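Local coordinates for protein glutamine synthetase (Helicobacter pylori, PDB 5ZLI) that belongs to the type I beta glutamine synthetases, dodecameric enzymes whose subunits join a beta-Grasp domain to a larger catalytic domain, at residues 111-124 with 442-454. Sequence-based numbering, arbitrary orientation.
Sequences EKCPRSIAKKALQH and ESQVFSEEFIQAY
Ile117 meets two phenylalanines of 442-454, one methyl to each ring. Its CD1 sits over the centre of the Phe450 ring, 3.6 Å from the centroid and 5° off the normal, a clean CH-pi contact; Tyr454 CB lies against the ring's opposite face, toward its edge. With chi1 at -65°, CG1 lies beside the backbone N and CG2 opposite it, which sends the two methyls to different rings: CG2 lies over the outer part of a Phe446 face, 4.0 Å from the centroid. One turn further along helix 114-128, Val445 takes over: its CG1 packs 3.6 Å from Ala121 CB, while CG2 rests against Lys120 O and His124 CB. Ala382 and Met389 touch Ala121 and His124; here the loop before helix 448-466 and helix 377-393 both pack on helix 114-128. Lys112, ahead of the helix, lays its aliphatic chain over Phe450 CB and on to Ala453, with CD 3.9 Å from Ala453 CB, and its NZ bonds to Gly66 O.

Packing is looser where Ser443 and Gln444 are exposed: Lys120 CE passes Gln444 O at 3.4 Å, and Ser443 OG approaches His124 CD2 obliquely. A polar link marks the start of helix 448-466, where the buried N-cap Ser447 donates from OG to Glu111 OE1 (2.6 Å), on the anti side of the carboxylate and 27° out of its plane. Beside it, toward solvent, Glu111 OE2 stands 3.5 Å from Glu449 OE2. Lys106, salt-bridged to both carboxylates, probably makes their closeness tolerable at the polar edge of an otherwise largely apolar contact.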
loop_
_atom_site.group_PDB
_atom_site.type_symbol
_atom_site.label_atom_id
_atom_site.label_comp_id
_atom_site.label_asym_id
_atom_site.label_seq_id
_atom_site.Cartn_x
_atom_site.Cartn_y
_atom_site.Cartn_z
ATOM N N GLU B 111 12.213 60.109 -6.829
ATOM C CA GLU B 111 12.319 60.042 -8.278
ATOM C C GLU B 111 12.310 58.603 -8.793
ATOM O O GLU B 111 12.122 58.397 -9.999
ATOM C CB GLU B 111 13.562 60.830 -8.733
ATOM C CG GLU B 111 14.929 60.214 -8.384
ATOM C CD GLU B 111 16.075 61.206 -8.549
ATOM O OE1 GLU B 111 16.329 61.633 -9.682
ATOM O OE2 GLU B 111 16.732 61.560 -7.538
ATOM N N LYS B 112 12.442 57.608 -7.909
ATOM C CA LYS B 112 12.404 56.198 -8.297
ATOM C C LYS B 112 11.128 55.512 -7.838
ATOM O O LYS B 112 10.991 54.294 -8.010
ATOM C CB LYS B 112 13.626 55.459 -7.736
ATOM C CG LYS B 112 14.959 56.003 -8.208
ATOM C CD LYS B 112 16.109 55.035 -7.996
ATOM C CE LYS B 112 16.610 55.079 -6.579
ATOM N NZ LYS B 112 17.933 54.402 -6.477
ATOM N N CYS B 113 10.157 56.290 -7.346
ATOM C CA CYS B 113 8.856 55.762 -6.973
ATOM C C CYS B 113 8.006 55.714 -8.237
ATOM O O CYS B 113 7.666 56.767 -8.775
ATOM C CB CYS B 113 8.201 56.629 -5.904
ATOM S SG CYS B 113 6.451 56.231 -5.635
ATOM N N PRO B 114 7.640 54.530 -8.731
ATOM C CA PRO B 114 6.921 54.456 -10.002
ATOM C C PRO B 114 5.630 55.249 -10.015
ATOM O O PRO B 114 5.291 55.877 -11.028
ATOM C CB PRO B 114 6.657 52.958 -10.153
ATOM C CG PRO B 114 7.653 52.302 -9.317
ATOM C CD PRO B 114 7.846 53.197 -8.146
ATOM N N ARG B 115 4.839 55.152 -8.951
ATOM C CA ARG B 115 3.623 55.949 -8.905
ATOM C C ARG B 115 3.935 57.460 -8.882
ATOM O O ARG B 115 3.145 58.266 -9.399
ATOM C CB ARG B 115 2.786 55.491 -7.717
ATOM C CG ARG B 115 1.402 55.965 -7.788
ATOM C CD ARG B 115 0.516 55.410 -6.708
ATOM N NE ARG B 115 -0.042 56.564 -6.019
ATOM C CZ ARG B 115 -1.249 57.078 -6.229
ATOM N NH1 ARG B 115 -2.074 56.524 -7.096
ATOM N NH2 ARG B 115 -1.624 58.157 -5.562
ATOM N N SER B 116 5.090 57.862 -8.315
ATOM C CA SER B 116 5.532 59.257 -8.402
ATOM C C SER B 116 5.908 59.626 -9.835
ATOM O O SER B 116 5.662 60.751 -10.288
ATOM C CB SER B 116 6.716 59.509 -7.472
ATOM O OG SER B 116 6.346 59.540 -6.109
ATOM N N ILE B 117 6.573 58.711 -10.537
ATOM C CA ILE B 117 6.824 58.915 -11.957
ATOM C C ILE B 117 5.514 59.131 -12.710
ATOM O O ILE B 117 5.406 60.044 -13.532
ATOM C CB ILE B 117 7.628 57.728 -12.536
ATOM C CG1 ILE B 117 9.031 57.682 -11.904
ATOM C CG2 ILE B 117 7.676 57.750 -14.094
ATOM C CD1 ILE B 117 9.911 56.498 -12.332
ATOM N N ALA B 118 4.476 58.348 -12.394
ATOM C CA ALA B 118 3.233 58.411 -13.166
ATOM C C ALA B 118 2.512 59.726 -13.004
ATOM O O ALA B 118 1.739 60.096 -13.886
ATOM C CB ALA B 118 2.282 57.274 -12.785
ATOM N N LYS B 119 2.718 60.422 -11.889
ATOM C CA LYS B 119 2.186 61.768 -11.784
ATOM C C LYS B 119 3.082 62.735 -12.540
ATOM O O LYS B 119 2.604 63.494 -13.385
ATOM C CB LYS B 119 2.102 62.150 -10.324
ATOM C CG LYS B 119 1.150 61.286 -9.584
ATOM C CD LYS B 119 0.989 61.754 -8.171
ATOM C CE LYS B 119 0.048 60.827 -7.445
ATOM N NZ LYS B 119 -0.168 61.152 -6.020
ATOM N N LYS B 120 4.395 62.595 -12.391
ATOM C CA LYS B 120 5.296 63.491 -13.097
ATOM C C LYS B 120 5.139 63.341 -14.611
ATOM O O LYS B 120 5.329 64.313 -15.356
ATOM C CB LYS B 120 6.721 63.213 -12.614
ATOM C CG LYS B 120 6.930 63.690 -11.169
ATOM C CD LYS B 120 8.316 63.411 -10.598
ATOM C CE LYS B 120 9.423 63.702 -11.583
ATOM N NZ LYS B 120 9.349 65.061 -12.161
ATOM N N ALA B 121 4.712 62.167 -15.077
ATOM C CA ALA B 121 4.516 61.951 -16.509
ATOM C C ALA B 121 3.215 62.553 -17.000
ATOM O O ALA B 121 3.132 62.985 -18.152
ATOM C CB ALA B 121 4.540 60.465 -16.839
ATOM N N LEU B 122 2.160 62.460 -16.194
ATOM C CA LEU B 122 0.900 63.100 -16.535
ATOM C C LEU B 122 0.937 64.595 -16.279
ATOM O O LEU B 122 0.181 65.340 -16.904
ATOM C CB LEU B 122 -0.256 62.450 -15.775
ATOM C CG LEU B 122 -1.641 63.095 -15.890
ATOM C CD1 LEU B 122 -2.175 63.068 -17.314
ATOM C CD2 LEU B 122 -2.600 62.392 -14.933
ATOM N N GLN B 123 1.801 65.063 -15.388
ATOM C CA GLN B 123 1.857 66.504 -15.200
ATOM C C GLN B 123 2.725 67.179 -16.254
ATOM O O GLN B 123 2.447 68.324 -16.621
ATOM C CB GLN B 123 2.321 66.822 -13.782
ATOM C CG GLN B 123 1.156 66.922 -12.759
ATOM C CD GLN B 123 0.267 65.645 -12.603
ATOM O OE1 GLN B 123 0.322 64.691 -13.390
ATOM N NE2 GLN B 123 -0.556 65.649 -11.561
ATOM N N HIS B 124 3.739 66.480 -16.788
ATOM C CA HIS B 124 4.511 67.017 -17.909
ATOM C C HIS B 124 3.637 67.308 -19.118
ATOM O O HIS B 124 4.008 68.156 -19.927
ATOM C CB HIS B 124 5.642 66.068 -18.343
ATOM C CG HIS B 124 6.289 66.454 -19.644
ATOM N ND1 HIS B 124 6.114 65.741 -20.809
ATOM C CD2 HIS B 124 7.091 67.501 -19.963
ATOM C CE1 HIS B 124 6.784 66.325 -21.788
ATOM N NE2 HIS B 124 7.384 67.397 -21.301
ATOM N N GLU B 442 12.865 64.039 -20.607
ATOM C CA GLU B 442 12.256 65.351 -20.697
ATOM C C GLU B 442 11.639 65.691 -19.348
ATOM O O GLU B 442 10.926 64.873 -18.766
ATOM C CB GLU B 442 11.171 65.318 -21.783
ATOM C CG GLU B 442 11.710 65.255 -23.231
ATOM C CD GLU B 442 10.665 64.741 -24.251
ATOM O OE1 GLU B 442 10.849 64.916 -25.486
ATOM O OE2 GLU B 442 9.667 64.125 -23.817
ATOM N N SER B 443 11.954 66.890 -18.839
ATOM C CA SER B 443 11.405 67.431 -17.584
ATOM C C SER B 443 11.602 66.471 -16.406
ATOM O O SER B 443 10.809 66.446 -15.453
ATOM C CB SER B 443 9.943 67.837 -17.739
ATOM O OG SER B 443 9.790 68.644 -18.898
ATOM N N GLN B 444 12.670 65.666 -16.469
ATOM C CA GLN B 444 13.124 64.853 -15.343
ATOM C C GLN B 444 12.070 63.830 -14.911
ATOM O O GLN B 444 12.044 63.390 -13.749
ATOM C CB GLN B 444 13.553 65.753 -14.175
ATOM C CG GLN B 444 14.700 66.707 -14.538
ATOM C CD GLN B 444 15.952 65.979 -15.056
ATOM O OE1 GLN B 444 16.485 65.074 -14.396
ATOM N NE2 GLN B 444 16.426 66.375 -16.245
ATOM N N VAL B 445 11.200 63.444 -15.854
ATOM C CA VAL B 445 10.119 62.504 -15.550
ATOM C C VAL B 445 10.715 61.148 -15.194
ATOM O O VAL B 445 10.390 60.547 -14.159
ATOM C CB VAL B 445 9.125 62.412 -16.736
ATOM C CG1 VAL B 445 8.022 61.376 -16.471
ATOM C CG2 VAL B 445 8.485 63.756 -17.041
ATOM N N PHE B 446 11.632 60.680 -16.022
ATOM C CA PHE B 446 12.449 59.506 -15.761
ATOM C C PHE B 446 13.851 60.067 -15.514
ATOM O O PHE B 446 14.605 60.332 -16.447
ATOM C CB PHE B 446 12.418 58.528 -16.963
ATOM C CG PHE B 446 11.086 57.816 -17.169
ATOM C CD1 PHE B 446 9.944 58.517 -17.541
ATOM C CD2 PHE B 446 11.003 56.439 -17.081
ATOM C CE1 PHE B 446 8.761 57.874 -17.746
ATOM C CE2 PHE B 446 9.812 55.789 -17.304
ATOM C CZ PHE B 446 8.692 56.514 -17.634
ATOM N N SER B 447 14.195 60.281 -14.258
ATOM C CA SER B 447 15.550 60.726 -13.965
ATOM C C SER B 447 16.555 59.623 -14.304
ATOM O O SER B 447 16.234 58.434 -14.306
ATOM C CB SER B 447 15.652 61.145 -12.513
ATOM O OG SER B 447 15.842 60.027 -11.686
ATOM N N GLU B 448 17.788 60.021 -14.608
ATOM C CA GLU B 448 18.758 59.031 -15.066
ATOM C C GLU B 448 19.130 58.058 -13.963
ATOM O O GLU B 448 19.329 56.867 -14.236
ATOM C CB GLU B 448 20.002 59.710 -15.628
ATOM C CG GLU B 448 21.157 58.745 -15.949
ATOM C CD GLU B 448 21.182 58.198 -17.358
ATOM O OE1 GLU B 448 20.281 58.538 -18.166
ATOM O OE2 GLU B 448 22.136 57.429 -17.646
ATOM N N GLU B 449 19.243 58.530 -12.717
ATOM C CA GLU B 449 19.474 57.595 -11.617
ATOM C C GLU B 449 18.467 56.453 -11.672
ATOM O O GLU B 449 18.851 55.279 -11.694
ATOM C CB GLU B 449 19.437 58.325 -10.279
ATOM C CG GLU B 449 20.844 58.696 -9.813
ATOM C CD GLU B 449 20.910 59.961 -8.963
ATOM O OE1 GLU B 449 21.986 60.611 -8.943
ATOM O OE2 GLU B 449 19.898 60.301 -8.316
ATOM N N PHE B 450 17.176 56.778 -11.789
ATOM C CA PHE B 450 16.165 55.726 -11.912
ATOM C C PHE B 450 16.461 54.779 -13.081
ATOM O O PHE B 450 16.435 53.560 -12.906
ATOM C CB PHE B 450 14.756 56.323 -12.066
ATOM C CG PHE B 450 13.703 55.302 -12.479
ATOM C CD1 PHE B 450 13.118 54.461 -11.548
ATOM C CD2 PHE B 450 13.348 55.143 -13.813
ATOM C CE1 PHE B 450 12.174 53.515 -11.939
ATOM C CE2 PHE B 450 12.424 54.200 -14.185
ATOM C CZ PHE B 450 11.847 53.381 -13.248
ATOM N N ILE B 451 16.718 55.316 -14.283
ATOM C CA ILE B 451 16.920 54.468 -15.463
ATOM C C ILE B 451 18.043 53.487 -15.224
ATOM O O ILE B 451 17.985 52.329 -15.643
ATOM C CB ILE B 451 17.225 55.307 -16.719
ATOM C CG1 ILE B 451 15.987 56.043 -17.253
ATOM C CG2 ILE B 451 17.896 54.450 -17.805
ATOM C CD1 ILE B 451 16.328 57.118 -18.313
ATOM N N GLN B 452 19.103 53.940 -14.577
ATOM C CA GLN B 452 20.204 53.036 -14.314
ATOM C C GLN B 452 19.797 52.030 -13.254
ATOM O O GLN B 452 20.105 50.840 -13.374
ATOM C CB GLN B 452 21.421 53.872 -13.914
ATOM C CG GLN B 452 21.891 54.780 -15.065
ATOM C CD GLN B 452 22.588 54.010 -16.192
ATOM O OE1 GLN B 452 23.457 53.174 -15.924
ATOM N NE2 GLN B 452 22.214 54.282 -17.445
ATOM N N ALA B 453 18.998 52.461 -12.280
ATOM C CA ALA B 453 18.451 51.502 -11.333
ATOM C C ALA B 453 17.554 50.499 -12.057
ATOM O O ALA B 453 17.734 49.289 -11.929
ATOM C CB ALA B 453 17.680 52.235 -10.229
ATOM N N TYR B 454 16.651 50.981 -12.904
ATOM C CA TYR B 454 15.752 50.065 -13.579
ATOM C C TYR B 454 16.535 49.109 -14.451
ATOM O O TYR B 454 16.196 47.935 -14.544
ATOM C CB TYR B 454 14.737 50.843 -14.407
ATOM C CG TYR B 454 13.671 49.987 -15.081
ATOM C CD1 TYR B 454 12.482 49.711 -14.424
ATOM C CD2 TYR B 454 13.838 49.492 -16.374
ATOM C CE1 TYR B 454 11.494 48.963 -15.013
ATOM C CE2 TYR B 454 12.844 48.724 -16.981
ATOM C CZ TYR B 454 11.668 48.466 -16.284
ATOM O OH TYR B 454 10.642 47.715 -16.822
#